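Local atomic coordinates of Ras GTPase-activating-like protein IQGAP2 (Homo sapiens, PDB entry 4EZA), a protein that probably acts as a signalling scaffold of the IQGAP family and binds phosphoinositides through an atypical domain with a pseudo-C2 fold. Residues V102-N105 with L106-L110. Sequence-based numbering, arbitrary orientation.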
loop_
_atom_site.group_PDB
_atom_site.type_symbol
_atom_site.label_atom_id
_atom_site.label_comp_id
_atom_site.label_asym_id
_atom_site.label_seq_id
_atom_site.Cartn_x
_atom_site.Cartn_y
_atom_site.Cartn_z
ATOM N N VAL A 102 1.289 -6.782 0.782
ATOM C CA VAL A 102 0.279 -6.362 -0.196
ATOM C C VAL A 102 0.311 -7.191 -1.464
ATOM O O VAL A 102 1.324 -7.820 -1.803
ATOM C CB VAL A 102 0.358 -4.848 -0.578
ATOM C CG1 VAL A 102 0.193 -3.959 0.660
ATOM C CG2 VAL A 102 1.645 -4.531 -1.327
ATOM N N ASN A 103 -0.813 -7.203 -2.170
ATOM C CA ASN A 103 -0.927 -7.877 -3.470
ATOM C C ASN A 103 -0.532 -6.903 -4.593
ATOM O O ASN A 103 -1.114 -5.821 -4.705
ATOM C CB ASN A 103 -2.357 -8.412 -3.630
ATOM C CG ASN A 103 -2.569 -9.092 -4.971
ATOM O OD1 ASN A 103 -2.703 -8.431 -6.005
ATOM N ND2 ASN A 103 -2.532 -10.429 -4.978
ATOM N N VAL A 104 0.447 -7.297 -5.412
ATOM C CA VAL A 104 0.996 -6.440 -6.476
ATOM C C VAL A 104 -0.061 -6.009 -7.488
ATOM O O VAL A 104 -0.230 -4.802 -7.750
ATOM C CB VAL A 104 2.212 -7.120 -7.176
ATOM C CG1 VAL A 104 2.654 -6.320 -8.407
ATOM C CG2 VAL A 104 3.369 -7.269 -6.202
ATOM N N ASN A 105 -0.799 -6.973 -8.035
ATOM C CA ASN A 105 -1.796 -6.645 -9.051
ATOM C C ASN A 105 -2.826 -5.668 -8.541
ATOM O O ASN A 105 -3.160 -4.702 -9.230
ATOM C CB ASN A 105 -2.463 -7.898 -9.625
ATOM C CG ASN A 105 -1.565 -8.621 -10.631
ATOM O OD1 ASN A 105 -0.455 -8.163 -10.961
ATOM N ND2 ASN A 105 -2.050 -9.748 -11.135
ATOM N N LEU A 106 -3.331 -5.914 -7.336
ATOM C CA LEU A 106 -4.366 -5.048 -6.793
ATOM C C LEU A 106 -3.811 -3.704 -6.336
ATOM O O LEU A 106 -4.528 -2.702 -6.391
ATOM C CB LEU A 106 -5.140 -5.750 -5.677
ATOM C CG LEU A 106 -5.879 -6.991 -6.180
ATOM C CD1 LEU A 106 -6.542 -7.640 -4.980
ATOM C CD2 LEU A 106 -6.940 -6.654 -7.230
ATOM N N LEU A 107 -2.539 -3.681 -5.929
ATOM C CA LEU A 107 -1.868 -2.420 -5.625
ATOM C C LEU A 107 -1.740 -1.563 -6.887
ATOM O O LEU A 107 -2.004 -0.372 -6.843
ATOM C CB LEU A 107 -0.515 -2.669 -4.982
ATOM C CG LEU A 107 0.249 -1.396 -4.627
ATOM C CD1 LEU A 107 -0.467 -0.594 -3.559
ATOM C CD2 LEU A 107 1.648 -1.827 -4.223
ATOM N N ILE A 108 -1.357 -2.171 -8.014
ATOM C CA ILE A 108 -1.247 -1.431 -9.274
ATOM C C ILE A 108 -2.590 -0.769 -9.593
ATOM O O ILE A 108 -2.647 0.435 -9.913
ATOM C CB ILE A 108 -0.774 -2.346 -10.405
ATOM C CG1 ILE A 108 0.680 -2.764 -10.183
ATOM C CG2 ILE A 108 -0.894 -1.618 -11.760
ATOM C CD1 ILE A 108 1.110 -3.928 -11.037
ATOM N N TYR A 109 -3.672 -1.535 -9.458
ATOM C CA TYR A 109 -5.016 -1.007 -9.734
ATOM C C TYR A 109 -5.379 0.118 -8.761
ATOM O O TYR A 109 -5.934 1.143 -9.172
ATOM C CB TYR A 109 -6.054 -2.142 -9.679
ATOM C CG TYR A 109 -7.519 -1.706 -9.779
ATOM C CD1 TYR A 109 -8.127 -1.560 -11.023
ATOM C CD2 TYR A 109 -8.289 -1.438 -8.635
ATOM C CE1 TYR A 109 -9.463 -1.159 -11.142
ATOM C CE2 TYR A 109 -9.621 -1.030 -8.748
ATOM C CZ TYR A 109 -10.197 -0.898 -10.001
ATOM O OH TYR A 109 -11.516 -0.498 -10.134
ATOM N N LEU A 110 -5.101 -0.086 -7.476
ATOM C CA LEU A 110 -5.373 0.933 -6.467
ATOM C C LEU A 110 -4.676 2.256 -6.814
ATOM O O LEU A 110 -5.274 3.338 -6.698
ATOM C CB LEU A 110 -4.935 0.446 -5.093
ATOM C CG LEU A 110 -5.364 1.312 -3.914
ATOM C CD1 LEU A 110 -6.799 1.038 -3.609
ATOM C CD2 LEU A 110 -4.508 1.027 -2.713
#
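Asn103 caps the first turn of helix 104-112 by offering OD1 to the amide of Leu106. The N-cap assignment rests on three measurements: OD1 lies 2.9 Å from Leu106 N, the N-H...O angle is 166°, and the donor sits in the plane of the side-chain carbonyl. Chi1 of 178° sets CG of Asn103 anti to the backbone N, which brings OD1 within bonding distance of Leu106 N. The same oxygen also rests 3.5 Å from CG of Leu106, whose side chain crosses that of Asn103 at a slant. Asn103 serves the helix a second time through its main chain, since Leu107 N donates to Asn103 O at 2.8 Å and opens the i to i+4 series. Ile108 N continues it to Val104 O over 2.9 Å.

The inner face is the buried part: Val102, Val104 and Leu107 are enclosed, with Ile108 at its margin. CG2 of Val102, on strand 100-103, meets CD2 of Leu107 at 4.0 Å, and CG1 of Val104 meets CD1 of Ile108 at 3.9 Å. The outer side is looser: Asn105 and Tyr109 are exposed and joined through the backbone, with Tyr109 N 3.2 Å from Asn105 O, while the ring of Tyr109 extends from the contact. OD1 of Asn105 accepts a hydrogen bond from NE2 of Gln87, in helix 80-88.

The segment thus marks the strand-to-helix switch ending strand 100-103. Val102 and Val104 lean on Met94 of neighbouring strand 93-97, Ile108 packs against Ile80 and Leu83 of helix 80-88, and Leu110 reaches Leu29 of helix 26-32.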